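Putative sugar binding protein (Bacteroides vulgatus ATCC 8482, PDB 3KEZ) probably binds sugars as an outer-membrane nutrient-binding protein of the SusD family and carries a calcium ion. Local coordinates at residues 73-78 and 442-447; 293-298 and 416-421; 379-384 and 403-408. One frame throughout, in Å; residues are numbered along the deposited sequence. Where two conformers were deposited one is given.

Contact 1. Residues 73-78 and 442-447; sequences TKDNGP and IPKKEM. With EDO (1,2-ethanediol), chain H.
Lys-444 lays its carbon chain against Lys-74 and Asp-75, a worked example of a lysine that touches one segment with its methylenes and spends its charge elsewhere. CB starts the contact beside the carbonyl of Lys-74, 3.8 Å from its O. With CG anti to the backbone N (chi1 -170°), the chain runs on extended, and CD passes OD1 of Asp-75. CE comes nearer still to that oxygen, Lys-444 CE to Asp-75 OD1 being 3.6 Å, as the two side chains cross obliquely. A bend at chi4 (-46°) then leaves NZ of Lys-444 5.0 Å from OD1 of Asp-75; its salt bridge is made with Asp-448. In one of its two conformers, Thr-73 accepts at OG1 from the backbone N of Asp-75 and of Asn-76, an ST turn and ST motif within the loop, while Asn-76 OD1 takes Thr-73 N at 2.8 Å. On the other segment, Pro-443 is the N-cap of helix 444-449. Two waters complete the junction. One donates to the O atoms of Lys-74 and Ile-442; the other takes Lys-444 N, in the first turn of the helix, and donates to Gly-77 O. One residue before Lys-444, CG of Pro-443 meets O of Pro-78 at 3.8 Å, and the Pro-443 ring touches Trp-82 and Phe-134, from helices 80-96 and 109-134.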
loop_
_atom_site.group_PDB
_atom_site.type_symbol
_atom_site.label_atom_id
_atom_site.label_comp_id
_atom_site.label_asym_id
_atom_site.label_seq_id
_atom_site.Cartn_x
_atom_site.Cartn_y
_atom_site.Cartn_z
ATOM N N THR A 73 0.835 -22.961 3.928
ATOM C CA THR A 73 1.024 -23.664 5.194
ATOM C C THR A 73 2.286 -23.138 5.839
ATOM O O THR A 73 3.078 -22.443 5.198
ATOM C CB THR A 73 1.288 -25.194 5.042
ATOM O OG1 THR A 73 2.618 -25.397 4.555
ATOM C CG2 THR A 73 0.279 -25.885 4.125
ATOM N N LYS A 74 2.517 -23.509 7.098
ATOM C CA LYS A 74 3.796 -23.120 7.722
ATOM C C LYS A 74 5.000 -23.695 6.966
ATOM O O LYS A 74 6.113 -23.185 7.050
ATOM C CB LYS A 74 3.835 -23.498 9.207
ATOM C CG LYS A 74 4.290 -24.900 9.549
ATOM C CD LYS A 74 3.237 -25.932 9.349
ATOM C CE LYS A 74 3.657 -27.240 9.987
ATOM N NZ LYS A 74 3.612 -27.076 11.450
ATOM N N ASP A 75 4.802 -24.783 6.248
ATOM C CA ASP A 75 5.930 -25.397 5.601
ATOM C C ASP A 75 6.183 -24.781 4.232
ATOM O O ASP A 75 7.298 -24.843 3.740
ATOM C CB ASP A 75 5.757 -26.914 5.541
ATOM C CG ASP A 75 5.877 -27.568 6.928
ATOM O OD1 ASP A 75 6.841 -27.277 7.666
ATOM O OD2 ASP A 75 4.997 -28.355 7.296
ATOM N N ASN A 76 5.187 -24.155 3.606
ATOM C CA ASN A 76 5.431 -23.631 2.257
ATOM C C ASN A 76 5.180 -22.153 2.062
ATOM O O ASN A 76 5.283 -21.636 0.952
ATOM C CB ASN A 76 4.658 -24.434 1.234
ATOM C CG ASN A 76 3.198 -24.211 1.323
ATOM O OD1 ASN A 76 2.735 -23.236 1.911
ATOM N ND2 ASN A 76 2.437 -25.122 0.739
ATOM N N GLY A 77 4.868 -21.459 3.138
ATOM C CA GLY A 77 4.559 -20.053 3.045
ATOM C C GLY A 77 5.728 -19.249 2.530
ATOM O O GLY A 77 6.889 -19.622 2.759
ATOM N N PRO A 78 5.442 -18.115 1.858
ATOM C CA PRO A 78 6.520 -17.303 1.307
ATOM C C PRO A 78 7.394 -16.663 2.377
ATOM O O PRO A 78 6.920 -16.402 3.498
ATOM C CB PRO A 78 5.773 -16.194 0.562
ATOM C CG PRO A 78 4.540 -16.034 1.296
ATOM C CD PRO A 78 4.143 -17.426 1.752
ATOM N N ILE A 442 4.412 -17.332 9.809
ATOM C CA ILE A 442 5.818 -16.914 9.965
ATOM C C ILE A 442 6.642 -17.833 9.068
ATOM O O ILE A 442 6.385 -19.035 9.038
ATOM C CB ILE A 442 6.293 -16.947 11.432
ATOM C CG1 ILE A 442 5.448 -16.031 12.324
ATOM C CG2 ILE A 442 7.752 -16.491 11.529
ATOM C CD1 ILE A 442 5.418 -14.527 11.911
ATOM N N PRO A 443 7.589 -17.275 8.267
ATOM C CA PRO A 443 8.275 -18.184 7.354
ATOM C C PRO A 443 9.127 -19.219 8.069
ATOM O O PRO A 443 9.768 -18.909 9.080
ATOM C CB PRO A 443 9.179 -17.273 6.527
ATOM C CG PRO A 443 8.725 -15.878 6.796
ATOM C CD PRO A 443 7.719 -15.865 7.857
ATOM N N LYS A 444 9.152 -20.423 7.520
ATOM C CA LYS A 444 9.891 -21.551 8.118
ATOM C C LYS A 444 11.336 -21.207 8.433
ATOM O O LYS A 444 11.873 -21.640 9.468
ATOM C CB LYS A 444 9.841 -22.792 7.206
ATOM C CG LYS A 444 10.379 -24.085 7.856
ATOM C CD LYS A 444 10.029 -25.327 7.034
ATOM C CE LYS A 444 10.360 -26.611 7.806
ATOM N NZ LYS A 444 11.715 -26.518 8.430
ATOM N N LYS A 445 11.963 -20.442 7.547
ATOM C CA LYS A 445 13.383 -20.139 7.719
ATOM C C LYS A 445 13.582 -19.356 9.005
ATOM O O LYS A 445 14.546 -19.597 9.742
ATOM C CB LYS A 445 13.959 -19.406 6.504
ATOM C CG LYS A 445 13.796 -17.904 6.490
ATOM C CD LYS A 445 13.994 -17.294 5.086
ATOM C CE LYS A 445 15.413 -17.430 4.573
ATOM N NZ LYS A 445 15.503 -17.044 3.132
ATOM N N GLU A 446 12.622 -18.486 9.318
ATOM C CA GLU A 446 12.657 -17.720 10.558
ATOM C C GLU A 446 12.372 -18.599 11.747
ATOM O O GLU A 446 13.091 -18.514 12.746
ATOM C CB GLU A 446 11.669 -16.546 10.528
ATOM C CG GLU A 446 11.696 -15.695 11.797
ATOM C CD GLU A 446 12.969 -14.886 11.956
ATOM O OE1 GLU A 446 13.654 -14.672 10.931
ATOM O OE2 GLU A 446 13.268 -14.464 13.101
HETATM N N MSE A 447 11.360 -19.468 11.632
HETATM C CA MSE A 447 11.030 -20.410 12.717
HETATM C C MSE A 447 12.203 -21.333 13.016
HETATM O O MSE A 447 12.475 -21.640 14.182
HETATM C CB MSE A 447 9.788 -21.254 12.377
HETATM C CG MSE A 447 8.496 -20.453 12.245
HETATM SE SE MSE A 447 7.851 -19.627 13.858
HETATM C CE MSE A 447 7.840 -21.200 15.017
HETATM C C1 EDO H . 13.677 -10.608 12.793
HETATM O O1 EDO H . 14.372 -11.731 13.330
HETATM C C2 EDO H . 14.580 -10.035 11.720
HETATM O O2 EDO H . 14.664 -10.962 10.634
HETATM O O HOH W 1 6.769 -21.866 9.061
HETATM O O HOH W 2 8.145 -21.134 4.898
#

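Contact 2. Residues 293-298 and 416-421; sequences LLKKDP and DSDINK
The backbones stand well apart where Lys-295 faces Asp-418, their CA atoms 11.2 Å from each other, so side chains alone span the distance between helix 288-295 and the loop 416-421. Lys-295 does most of the reaching. Its CG lies between the backbone N and the carbonyl carbon (chi1 76°), and bends at chi3 and chi4, both away from staggered values, bring the ammonium to Asp-416, whose side chain comes from the opposite direction. NZ of Lys-295 forms a salt bridge with OD2 of Asp-416 at 2.7 Å, on the syn lone pair of that oxygen. OD2 also receives a hydrogen bond from Gln-292. The other oxygen, OD1 of Asp-416, turns its anti lone pair to the backbone of its own loop and accepts from Asp-418 N at 2.8 Å (159°), an Asx turn. A water donates to OD1 as well, and accepts a weak bond from Lys-295 NZ. Asp-418 is a looser neighbour: its OD2 stays 4.2 Å from Lys-295 NZ and is hydrogen-bonded to Tyr-291. Were Asp-416 replaced by an alanine, the ammonium of Lys-295 would probably lose its salt-bridge partner and the N-H of Asp-418 its acceptor, setting the loop freer to move. One carboxylate thus divides its work, one oxygen turned to the helix and the other to its own turn, and with two acids close to a single lysine the charges are likely to favour an ionised ammonium.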
loop_
_atom_site.group_PDB
_atom_site.type_symbol
_atom_site.label_atom_id
_atom_site.label_comp_id
_atom_site.label_asym_id
_atom_site.label_seq_id
_atom_site.Cartn_x
_atom_site.Cartn_y
_atom_site.Cartn_z
ATOM N N LEU A 293 -20.482 -3.856 -9.509
ATOM C CA LEU A 293 -20.478 -2.646 -8.661
ATOM C C LEU A 293 -19.995 -1.424 -9.438
ATOM O O LEU A 293 -20.606 -0.347 -9.365
ATOM C CB LEU A 293 -19.607 -2.886 -7.403
ATOM C CG LEU A 293 -18.833 -1.789 -6.625
ATOM C CD1 LEU A 293 -18.160 -2.431 -5.464
ATOM C CD2 LEU A 293 -17.757 -1.083 -7.399
ATOM N N LEU A 294 -18.894 -1.586 -10.187
ATOM C CA LEU A 294 -18.264 -0.451 -10.850
ATOM C C LEU A 294 -19.164 0.027 -11.983
ATOM O O LEU A 294 -19.365 1.228 -12.154
ATOM C CB LEU A 294 -16.839 -0.770 -11.344
ATOM C CG LEU A 294 -15.966 0.403 -11.829
ATOM C CD1 LEU A 294 -15.772 1.467 -10.752
ATOM C CD2 LEU A 294 -14.585 -0.056 -12.402
ATOM N N LYS A 295 -19.748 -0.910 -12.731
ATOM C CA LYS A 295 -20.544 -0.521 -13.870
ATOM C C LYS A 295 -21.978 -0.092 -13.542
ATOM O O LYS A 295 -22.702 0.339 -14.451
ATOM C CB LYS A 295 -20.497 -1.597 -14.947
ATOM C CG LYS A 295 -21.322 -2.831 -14.731
ATOM C CD LYS A 295 -20.933 -3.855 -15.847
ATOM C CE LYS A 295 -22.115 -4.456 -16.557
ATOM N NZ LYS A 295 -22.388 -5.877 -16.171
ATOM N N LYS A 296 -22.384 -0.162 -12.271
ATOM C CA LYS A 296 -23.660 0.421 -11.847
ATOM C C LYS A 296 -23.809 1.850 -12.395
ATOM O O LYS A 296 -24.894 2.217 -12.845
ATOM C CB LYS A 296 -23.827 0.404 -10.330
ATOM C CG LYS A 296 -25.208 0.828 -9.840
ATOM N N ASP A 297 -22.725 2.638 -12.374
ATOM C CA ASP A 297 -22.666 3.906 -13.113
ATOM C C ASP A 297 -21.806 3.718 -14.369
ATOM O O ASP A 297 -20.602 3.751 -14.273
ATOM C CB ASP A 297 -22.102 5.020 -12.209
ATOM C CG ASP A 297 -21.964 6.358 -12.913
ATOM O OD1 ASP A 297 -22.396 6.486 -14.078
ATOM O OD2 ASP A 297 -21.419 7.287 -12.282
ATOM N N PRO A 298 -22.434 3.543 -15.554
ATOM C CA PRO A 298 -21.676 3.405 -16.789
ATOM C C PRO A 298 -20.818 4.636 -17.162
ATOM O O PRO A 298 -19.960 4.519 -18.039
ATOM C CB PRO A 298 -22.761 3.189 -17.872
ATOM C CG PRO A 298 -24.014 3.042 -17.171
ATOM C CD PRO A 298 -23.876 3.652 -15.826
ATOM N N ASP A 416 -20.932 -12.800 -15.102
ATOM C CA ASP A 416 -21.167 -11.708 -16.031
ATOM C C ASP A 416 -20.727 -12.130 -17.423
ATOM O O ASP A 416 -19.611 -12.621 -17.587
ATOM C CB ASP A 416 -20.383 -10.472 -15.585
ATOM C CG ASP A 416 -20.889 -9.186 -16.242
ATOM O OD1 ASP A 416 -20.747 -9.029 -17.471
ATOM O OD2 ASP A 416 -21.428 -8.332 -15.512
ATOM N N SER A 417 -21.573 -11.893 -18.426
ATOM C CA SER A 417 -21.259 -12.301 -19.772
ATOM C C SER A 417 -20.205 -11.397 -20.440
ATOM O O SER A 417 -19.646 -11.785 -21.455
ATOM C CB SER A 417 -22.543 -12.385 -20.604
ATOM O OG SER A 417 -23.261 -11.171 -20.522
ATOM N N ASP A 418 -19.894 -10.229 -19.876
ATOM C CA ASP A 418 -18.804 -9.384 -20.444
ATOM C C ASP A 418 -17.430 -9.929 -20.065
ATOM O O ASP A 418 -16.427 -9.580 -20.696
ATOM C CB ASP A 418 -18.860 -7.935 -19.952
ATOM C CG ASP A 418 -19.999 -7.122 -20.550
ATOM O OD1 ASP A 418 -20.474 -7.455 -21.654
ATOM O OD2 ASP A 418 -20.359 -6.099 -19.885
ATOM N N ILE A 419 -17.380 -10.724 -18.990
ATOM C CA ILE A 419 -16.144 -11.341 -18.521
ATOM C C ILE A 419 -16.448 -12.783 -18.150
ATOM O O ILE A 419 -16.409 -13.172 -16.980
ATOM C CB ILE A 419 -15.513 -10.566 -17.349
ATOM C CG1 ILE A 419 -16.523 -10.295 -16.206
ATOM C CG2 ILE A 419 -14.896 -9.294 -17.888
ATOM C CD1 ILE A 419 -15.931 -9.518 -15.071
ATOM N N ASN A 420 -16.742 -13.574 -19.187
ATOM C CA ASN A 420 -17.431 -14.849 -19.006
ATOM C C ASN A 420 -16.548 -15.980 -18.542
ATOM O O ASN A 420 -17.055 -17.061 -18.293
ATOM C CB ASN A 420 -18.243 -15.257 -20.262
ATOM C CG ASN A 420 -17.376 -15.608 -21.457
ATOM O OD1 ASN A 420 -16.226 -16.008 -21.311
ATOM N ND2 ASN A 420 -17.938 -15.479 -22.649
ATOM N N LYS A 421 -15.241 -15.754 -18.416
ATOM C CA LYS A 421 -14.350 -16.765 -17.826
ATOM C C LYS A 421 -13.947 -16.471 -16.384
ATOM O O LYS A 421 -13.226 -17.255 -15.763
ATOM C CB LYS A 421 -13.100 -16.951 -18.692
ATOM C CG LYS A 421 -13.387 -17.646 -20.016
ATOM C CD LYS A 421 -12.161 -17.716 -20.916
ATOM C CE LYS A 421 -12.545 -18.258 -22.289
ATOM N NZ LYS A 421 -11.631 -17.777 -23.335
HETATM O O HOH W 3 -22.761 -8.084 -18.590
#

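Contact 3. Residues 379-384 and 403-408; sequences LTLENV and IRNGMT
The bond from Asn-383 N to Thr-380 OG1, 3.0 Å and fairly straight at 160°, sets the start of the helix from which Leu-381 reaches across to Asn-405 and Met-407. The reciprocal bond runs from Thr-380 N to Asn-383 OD1, also 3.0 Å, with the donor well above the carbonyl plane. Just inside this capping box, chi1 of 175° sets CG of Leu-381 anti to the backbone N, and chi2 of 61° turns CD2 to Met-407 and Asn-405. CD2 of Leu-381 meets CE of Met-407 at 3.5 Å, tighter than a usual carbon contact. Met-407, a selenomethionine here, is extended beyond CG; its terminal methyl arrives at the end of a straight chain and comes slantwise at the leucine, with Leu-381 CG 3.9 Å from Met-407 CE. The side chains of Leu-381 and Asn-405 come at each other from opposite directions, Asn-405 OD1 lying 3.7 Å from Leu-381 CD2. This is a carbon-to-oxygen contact; ND2 of Asn-405 donates to the backbone O of Asp-401. That NH2 end also sits 3.4 Å above the guanidinium plane of Arg-404, offset toward its rim. The guanidinium is held in turn by salt bridges to Asp-401 and to Glu-346, and Glu-346 and Gln-350 of helix 337-350 border Leu-381. Leu-385, one turn along helix 381-392, touches Arg-404, Asn-405 and Met-407 too. The receiving side is a Schellman motif: Gly-406, with positive phi, is the C-prime residue that ends helix 398-403, Gly-406 N bonding to Ile-403 O and Met-407 N to Val-402 O. A capped helix start thus meets a Schellman helix end, a junction between successive helices within the SusD-family region.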
loop_
_atom_site.group_PDB
_atom_site.type_symbol
_atom_site.label_atom_id
_atom_site.label_comp_id
_atom_site.label_asym_id
_atom_site.label_seq_id
_atom_site.Cartn_x
_atom_site.Cartn_y
_atom_site.Cartn_z
ATOM N N LEU A 379 -23.416 10.465 5.240
ATOM C CA LEU A 379 -22.482 9.442 4.806
ATOM C C LEU A 379 -22.148 8.461 5.934
ATOM O O LEU A 379 -21.994 8.857 7.093
ATOM C CB LEU A 379 -21.206 10.056 4.216
ATOM C CG LEU A 379 -21.317 10.796 2.867
ATOM C CD1 LEU A 379 -19.957 11.386 2.582
ATOM C CD2 LEU A 379 -21.738 9.886 1.763
ATOM N N THR A 380 -22.066 7.180 5.557
ATOM C CA THR A 380 -21.696 6.071 6.449
ATOM C C THR A 380 -20.251 5.581 6.148
ATOM O O THR A 380 -19.673 5.864 5.091
ATOM C CB THR A 380 -22.675 4.902 6.258
ATOM O OG1 THR A 380 -22.414 4.321 4.979
ATOM C CG2 THR A 380 -24.145 5.397 6.328
ATOM N N LEU A 381 -19.652 4.842 7.070
ATOM C CA LEU A 381 -18.387 4.214 6.771
ATOM C C LEU A 381 -18.487 3.361 5.507
ATOM O O LEU A 381 -17.612 3.390 4.647
ATOM C CB LEU A 381 -17.904 3.364 7.952
ATOM C CG LEU A 381 -16.635 2.557 7.733
ATOM C CD1 LEU A 381 -15.450 3.485 7.427
ATOM C CD2 LEU A 381 -16.365 1.640 8.932
ATOM N N GLU A 382 -19.556 2.600 5.391
ATOM C CA GLU A 382 -19.707 1.726 4.236
ATOM C C GLU A 382 -19.736 2.515 2.915
ATOM O O GLU A 382 -19.210 2.050 1.922
ATOM C CB GLU A 382 -20.968 0.883 4.356
ATOM C CG GLU A 382 -21.214 0.039 3.131
ATOM C CD GLU A 382 -22.131 -1.149 3.358
ATOM O OE1 GLU A 382 -22.766 -1.273 4.424
ATOM O OE2 GLU A 382 -22.214 -1.979 2.443
ATOM N N ASN A 383 -20.403 3.670 2.918
ATOM C CA ASN A 383 -20.438 4.577 1.756
ATOM C C ASN A 383 -19.013 4.961 1.357
ATOM O O ASN A 383 -18.658 4.939 0.179
ATOM C CB ASN A 383 -21.161 5.903 2.067
ATOM C CG ASN A 383 -22.670 5.778 2.278
ATOM O OD1 ASN A 383 -23.266 6.718 2.803
ATOM N ND2 ASN A 383 -23.301 4.705 1.829
ATOM N N VAL A 384 -18.201 5.323 2.355
ATOM C CA VAL A 384 -16.838 5.732 2.105
ATOM C C VAL A 384 -15.970 4.582 1.579
ATOM O O VAL A 384 -15.253 4.740 0.574
ATOM C CB VAL A 384 -16.191 6.436 3.311
ATOM C CG1 VAL A 384 -14.727 6.705 3.025
ATOM C CG2 VAL A 384 -16.912 7.748 3.620
ATOM N N ILE A 403 -11.294 -5.846 6.682
ATOM C CA ILE A 403 -10.946 -6.630 7.858
ATOM C C ILE A 403 -10.672 -5.698 9.059
ATOM O O ILE A 403 -11.078 -5.999 10.179
ATOM C CB ILE A 403 -9.749 -7.569 7.590
ATOM C CG1 ILE A 403 -10.128 -8.716 6.636
ATOM C CG2 ILE A 403 -9.180 -8.116 8.921
ATOM C CD1 ILE A 403 -11.251 -9.709 7.153
ATOM N N ARG A 404 -10.033 -4.555 8.806
ATOM C CA ARG A 404 -9.610 -3.648 9.878
ATOM C C ARG A 404 -10.782 -3.030 10.593
ATOM O O ARG A 404 -10.674 -2.547 11.737
ATOM C CB ARG A 404 -8.693 -2.551 9.321
ATOM C CG ARG A 404 -9.357 -1.446 8.494
ATOM C CD ARG A 404 -8.263 -0.534 7.930
ATOM N NE ARG A 404 -8.713 0.323 6.835
ATOM C CZ ARG A 404 -9.435 1.442 6.962
ATOM N NH1 ARG A 404 -9.932 1.818 8.129
ATOM N NH2 ARG A 404 -9.778 2.109 5.870
ATOM N N ASN A 405 -11.902 -2.972 9.875
ATOM C CA ASN A 405 -13.123 -2.405 10.394
ATOM C C ASN A 405 -14.061 -3.428 11.013
ATOM O O ASN A 405 -15.234 -3.114 11.296
ATOM C CB ASN A 405 -13.805 -1.596 9.276
ATOM C CG ASN A 405 -13.099 -0.310 9.008
ATOM O OD1 ASN A 405 -12.955 0.515 9.910
ATOM N ND2 ASN A 405 -12.652 -0.114 7.779
ATOM N N GLY A 406 -13.571 -4.634 11.258
ATOM C CA GLY A 406 -14.415 -5.705 11.787
ATOM C C GLY A 406 -15.547 -6.126 10.868
ATOM O O GLY A 406 -16.590 -6.645 11.308
HETATM N N MSE A 407 -15.328 -5.932 9.575
HETATM C CA MSE A 407 -16.274 -6.350 8.602
HETATM C C MSE A 407 -15.868 -7.705 8.038
HETATM O O MSE A 407 -14.723 -8.139 8.192
HETATM C CB MSE A 407 -16.409 -5.290 7.518
HETATM C CG MSE A 407 -16.991 -3.994 8.028
HETATM SE SE MSE A 407 -16.803 -2.627 6.696
HETATM C CE MSE A 407 -17.740 -1.223 7.517
ATOM N N THR A 408 -16.827 -8.399 7.431
ATOM C CA THR A 408 -16.592 -9.718 6.844
ATOM C C THR A 408 -16.324 -9.546 5.342
ATOM O O THR A 408 -17.135 -8.959 4.634
ATOM C CB THR A 408 -17.807 -10.635 7.054
ATOM O OG1 THR A 408 -18.153 -10.649 8.455
ATOM C CG2 THR A 408 -17.555 -12.087 6.562
#

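Overall arrangement
Along the chain the six segments run 73-78, 293-298, 379-384, 403-408, 416-421 and 442-447, so contact 1 spans contact 2, which spans contact 3. Contact 1 ties a loop of the N-terminal family region to the SusD-family region near the end of the chain, its centre about 38 Å from that of contact 2 and 32 Å from that of contact 3. Contacts 2 and 3 tie parts within the SusD-family region, their centres about 23 Å apart. Helix 381-392 relates these two: it begins in contact 3, and its Arg-389 and Lys-390 meet Leu-293 of segment 293-298. All three lie at the surface away from the calcium site; contacts 1 and 2 join parts far apart in sequence, contact 3 neighbouring helices.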